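Local coordinates for protein trans-isoprenyl diphosphate synthase (Caulobacter crescentus, PDB 3OYR) that probably makes all-trans-octaprenyl diphosphate, the precursor of the quinone side chain, by adding isopentenyl diphosphate units to farnesyl diphosphate, at residues A33-A36 with G37-L41; E165-V168 with L169-M172. All coordinates share one frame; numbering follows the deposited sequence.

Contact 1: A33-A36 with G37-L41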
loop_
_atom_site.group_PDB
_atom_site.type_symbol
_atom_site.label_atom_id
_atom_site.label_comp_id
_atom_site.label_asym_id
_atom_site.label_seq_id
_atom_site.Cartn_x
_atom_site.Cartn_y
_atom_site.Cartn_z
ATOM N N ALA B 33 26.644 -0.311 12.426
ATOM C CA ALA B 33 26.086 0.142 13.691
ATOM C C ALA B 33 24.696 0.786 13.523
ATOM O O ALA B 33 23.866 0.729 14.428
ATOM C CB ALA B 33 27.063 1.106 14.413
ATOM N N ASP B 34 24.447 1.408 12.377
ATOM C CA ASP B 34 23.130 1.969 12.116
ATOM C C ASP B 34 22.131 0.914 11.668
ATOM O O ASP B 34 20.956 0.982 12.016
ATOM C CB ASP B 34 23.230 3.085 11.084
ATOM C CG ASP B 34 23.875 4.331 11.659
ATOM O OD1 ASP B 34 23.439 4.802 12.732
ATOM O OD2 ASP B 34 24.825 4.841 11.038
ATOM N N MET B 35 22.599 -0.056 10.890
ATOM C CA MET B 35 21.721 -1.110 10.407
ATOM C C MET B 35 21.238 -2.079 11.474
ATOM O O MET B 35 20.209 -2.738 11.300
ATOM C CB MET B 35 22.370 -1.877 9.269
ATOM C CG MET B 35 22.357 -1.104 7.918
ATOM S SD MET B 35 20.767 -0.514 7.284
ATOM C CE MET B 35 20.018 -2.056 6.764
ATOM N N ALA B 36 21.990 -2.209 12.557
ATOM C CA ALA B 36 21.517 -3.004 13.676
ATOM C C ALA B 36 20.289 -2.320 14.268
ATOM O O ALA B 36 19.327 -2.991 14.572
ATOM C CB ALA B 36 22.627 -3.237 14.730
ATOM N N GLY B 37 20.311 -0.992 14.383
ATOM C CA GLY B 37 19.122 -0.242 14.778
ATOM C C GLY B 37 17.939 -0.375 13.819
ATOM O O GLY B 37 16.783 -0.496 14.252
ATOM N N VAL B 38 18.236 -0.349 12.518
ATOM C CA VAL B 38 17.225 -0.439 11.460
ATOM C C VAL B 38 16.570 -1.826 11.487
ATOM O O VAL B 38 15.335 -1.951 11.444
ATOM C CB VAL B 38 17.872 -0.130 10.065
ATOM C CG1 VAL B 38 16.896 -0.305 8.946
ATOM C CG2 VAL B 38 18.418 1.300 10.049
ATOM N N ASN B 39 17.400 -2.857 11.609
ATOM C CA ASN B 39 16.921 -4.252 11.691
ATOM C C ASN B 39 16.109 -4.533 12.954
ATOM O O ASN B 39 15.167 -5.313 12.930
ATOM C CB ASN B 39 18.106 -5.227 11.584
ATOM C CG ASN B 39 18.811 -5.140 10.220
ATOM O OD1 ASN B 39 18.211 -4.747 9.218
ATOM N ND2 ASN B 39 20.095 -5.482 10.190
ATOM N N ARG B 40 16.476 -3.892 14.062
ATOM C CA ARG B 40 15.678 -3.971 15.272
ATOM C C ARG B 40 14.274 -3.385 15.043
ATOM O O ARG B 40 13.291 -3.930 15.533
ATOM C CB ARG B 40 16.365 -3.210 16.406
ATOM C CG ARG B 40 15.671 -3.397 17.748
ATOM C CD ARG B 40 16.291 -2.515 18.833
ATOM N NE ARG B 40 17.719 -2.836 19.024
ATOM C CZ ARG B 40 18.722 -2.015 18.705
ATOM N NH1 ARG B 40 19.973 -2.386 18.920
ATOM N NH2 ARG B 40 18.475 -0.824 18.161
ATOM N N LEU B 41 14.189 -2.259 14.330
ATOM C CA LEU B 41 12.895 -1.620 14.024
ATOM C C LEU B 41 12.074 -2.519 13.102
ATOM O O LEU B 41 10.864 -2.710 13.295
ATOM C CB LEU B 41 13.121 -0.245 13.391
ATOM C CG LEU B 41 13.569 0.763 14.462
ATOM C CD1 LEU B 41 14.234 2.006 13.849
ATOM C CD2 LEU B 41 12.348 1.121 15.328
#

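Contact 2: E165-V168 with L169-M172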
loop_
_atom_site.group_PDB
_atom_site.type_symbol
_atom_site.label_atom_id
_atom_site.label_comp_id
_atom_site.label_asym_id
_atom_site.label_seq_id
_atom_site.Cartn_x
_atom_site.Cartn_y
_atom_site.Cartn_z
ATOM N N GLU B 165 2.118 4.452 -9.972
ATOM C CA GLU B 165 1.946 5.025 -11.306
ATOM C C GLU B 165 2.806 4.324 -12.328
ATOM O O GLU B 165 2.334 3.985 -13.415
ATOM C CB GLU B 165 2.327 6.513 -11.303
ATOM C CG GLU B 165 1.331 7.396 -10.593
ATOM C CD GLU B 165 1.692 8.880 -10.689
ATOM O OE1 GLU B 165 0.831 9.665 -11.108
ATOM O OE2 GLU B 165 2.826 9.259 -10.349
ATOM N N GLY B 166 4.065 4.101 -11.968
ATOM C CA GLY B 166 5.003 3.379 -12.812
ATOM C C GLY B 166 4.564 1.957 -13.062
ATOM O O GLY B 166 4.717 1.459 -14.155
ATOM N N GLU B 167 4.007 1.310 -12.046
ATOM C CA GLU B 167 3.550 -0.070 -12.190
ATOM C C GLU B 167 2.303 -0.175 -13.062
ATOM O O GLU B 167 2.155 -1.121 -13.848
ATOM C CB GLU B 167 3.260 -0.663 -10.816
ATOM C CG GLU B 167 4.518 -0.948 -9.952
ATOM C CD GLU B 167 5.082 -2.333 -10.199
ATOM O OE1 GLU B 167 5.633 -2.575 -11.298
ATOM O OE2 GLU B 167 4.975 -3.177 -9.284
ATOM N N VAL B 168 1.394 0.787 -12.909
ATOM C CA VAL B 168 0.240 0.873 -13.781
ATOM C C VAL B 168 0.677 1.149 -15.226
ATOM O O VAL B 168 0.188 0.493 -16.148
ATOM C CB VAL B 168 -0.797 1.901 -13.259
ATOM C CG1 VAL B 168 -1.923 2.098 -14.239
ATOM C CG2 VAL B 168 -1.381 1.428 -11.976
ATOM N N LEU B 169 1.625 2.080 -15.407
ATOM C CA LEU B 169 2.132 2.447 -16.726
ATOM C C LEU B 169 2.743 1.244 -17.407
ATOM O O LEU B 169 2.522 1.034 -18.596
ATOM C CB LEU B 169 3.180 3.572 -16.654
ATOM C CG LEU B 169 3.697 4.179 -17.978
ATOM C CD1 LEU B 169 2.564 4.514 -18.983
ATOM C CD2 LEU B 169 4.557 5.438 -17.683
ATOM N N GLN B 170 3.504 0.467 -16.644
ATOM C CA GLN B 170 4.046 -0.788 -17.116
ATOM C C GLN B 170 2.942 -1.796 -17.475
ATOM O O GLN B 170 2.980 -2.398 -18.549
ATOM C CB GLN B 170 4.976 -1.364 -16.067
ATOM C CG GLN B 170 5.579 -2.674 -16.478
ATOM C CD GLN B 170 6.471 -3.222 -15.413
ATOM O OE1 GLN B 170 7.682 -3.097 -15.498
ATOM N NE2 GLN B 170 5.875 -3.816 -14.383
ATOM N N LEU B 171 1.953 -1.958 -16.596
ATOM C CA LEU B 171 0.811 -2.846 -16.869
ATOM C C LEU B 171 0.108 -2.497 -18.187
ATOM O O LEU B 171 -0.206 -3.386 -18.978
ATOM C CB LEU B 171 -0.193 -2.841 -15.704
ATOM C CG LEU B 171 -1.362 -3.840 -15.756
ATOM C CD1 LEU B 171 -0.878 -5.293 -15.727
ATOM C CD2 LEU B 171 -2.344 -3.591 -14.621
ATOM N N MET B 172 -0.108 -1.202 -18.416
ATOM C CA MET B 172 -0.770 -0.711 -19.627
ATOM C C MET B 172 0.102 -0.724 -20.887
ATOM O O MET B 172 -0.397 -0.969 -21.979
ATOM C CB MET B 172 -1.328 0.710 -19.421
ATOM C CG MET B 172 -2.413 0.861 -18.338
ATOM S SD MET B 172 -3.709 -0.410 -18.260
ATOM C CE MET B 172 -4.504 -0.218 -19.852
HETATM O O HOH W 1 2.945 -3.745 -13.569
#

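Contact 1: A33-A36 with G37-L41
N39 N donates to M35 O at 2.8 Å with an N-H...O angle of 163°. The two flanking i to i+4 bonds, R40 N to A36 O at 3.0 Å and V38 N to D34 O at 3.1 Å, complete this turn of helix 25-45. Outside the backbone, the R40 guanidinium folds back so that A36 O sits over one face, toward its rim. V38 CG2 rests 3.2 Å from D34 O. M35 turns its CG away from its own carbonyl carbon (chi1 -76°) and bends again at both later torsions, which carries the sulfur over the isopropyl group, SD 4.0 Å from V38 CB, and the methyl on toward the amide, CE 4.1 Å from N39 OD1. Beyond the turn, M35 packs on P70, L71 and V74 of helix 68-79, while V38 meets Q88 and A91 of helix 87-109. Trimming M35 to an alanine would probably open a gap beside V38 and lose the thioether's contacts with P70, L71 and V74. D34, salt-bridged to R78 and hydrogen-bonded to Q88, adds a buried polar tie to this apolar packing, so the helix is held to its neighbours by both kinds of contact.

Contact 2: E165-V168 with L169-M172
Q170 stands on the turn formed by G166 and E167: its CB lies 3.4 Å from G166 O and 3.6 Å from E167 O. From there the chain runs straight out, with CG anti to the backbone N (chi1 180°) and the next torsion equally extended, which brings NE2 near one oxygen of the E167 carboxylate. The two side chains lie alongside each other and point the same way, their flat ends turned 67° apart. Q170 NE2 is 3.3 Å from E167 OE1, but the angle is too poor for a hydrogen bond; instead NE2 donates to a water at 3.0 Å, and that water donates to E167 O. L171 N also donates to E167 O at 2.9 Å, so this carbonyl oxygen takes two donors, the amide and the water. Q170 OE1 accepts from K191 of helix 181-206. This is the metal-site side of helix 150-173 in the all-helical isoprenoid synthase fold: E167 OE2 lies close to D105 OD1 of the DDxxD motif, two acidic groups side by side, and D105 and D109 bind calcium. On another side of the same turn, V168 CG1 meets M172 CG at 4.3 Å. There, L131 and I52 of the second subunit pack against V168 and M172 respectively.

From the N terminus, helix 25-45 comes first and carries contact 1; helices 68-79 and 87-109, against which it packs, follow in the chain. Contact 2 comes much later, on helix 150-173. Each contact lies within a single helix and closes no loop, and because 33-41 ends before 165-172 begins, the two are in series, neither nested nor crossed. Their centres are about 33 Å apart, on opposite sides of the chain's centre, and their nearest atoms about 22 Å apart. Helix 87-109 is the common element: contact 1 packs near its N-terminal end, while contact 2 lies near the metal-binding aspartates toward its C-terminal end. Contact 2 additionally reaches helix 181-206 and the second subunit.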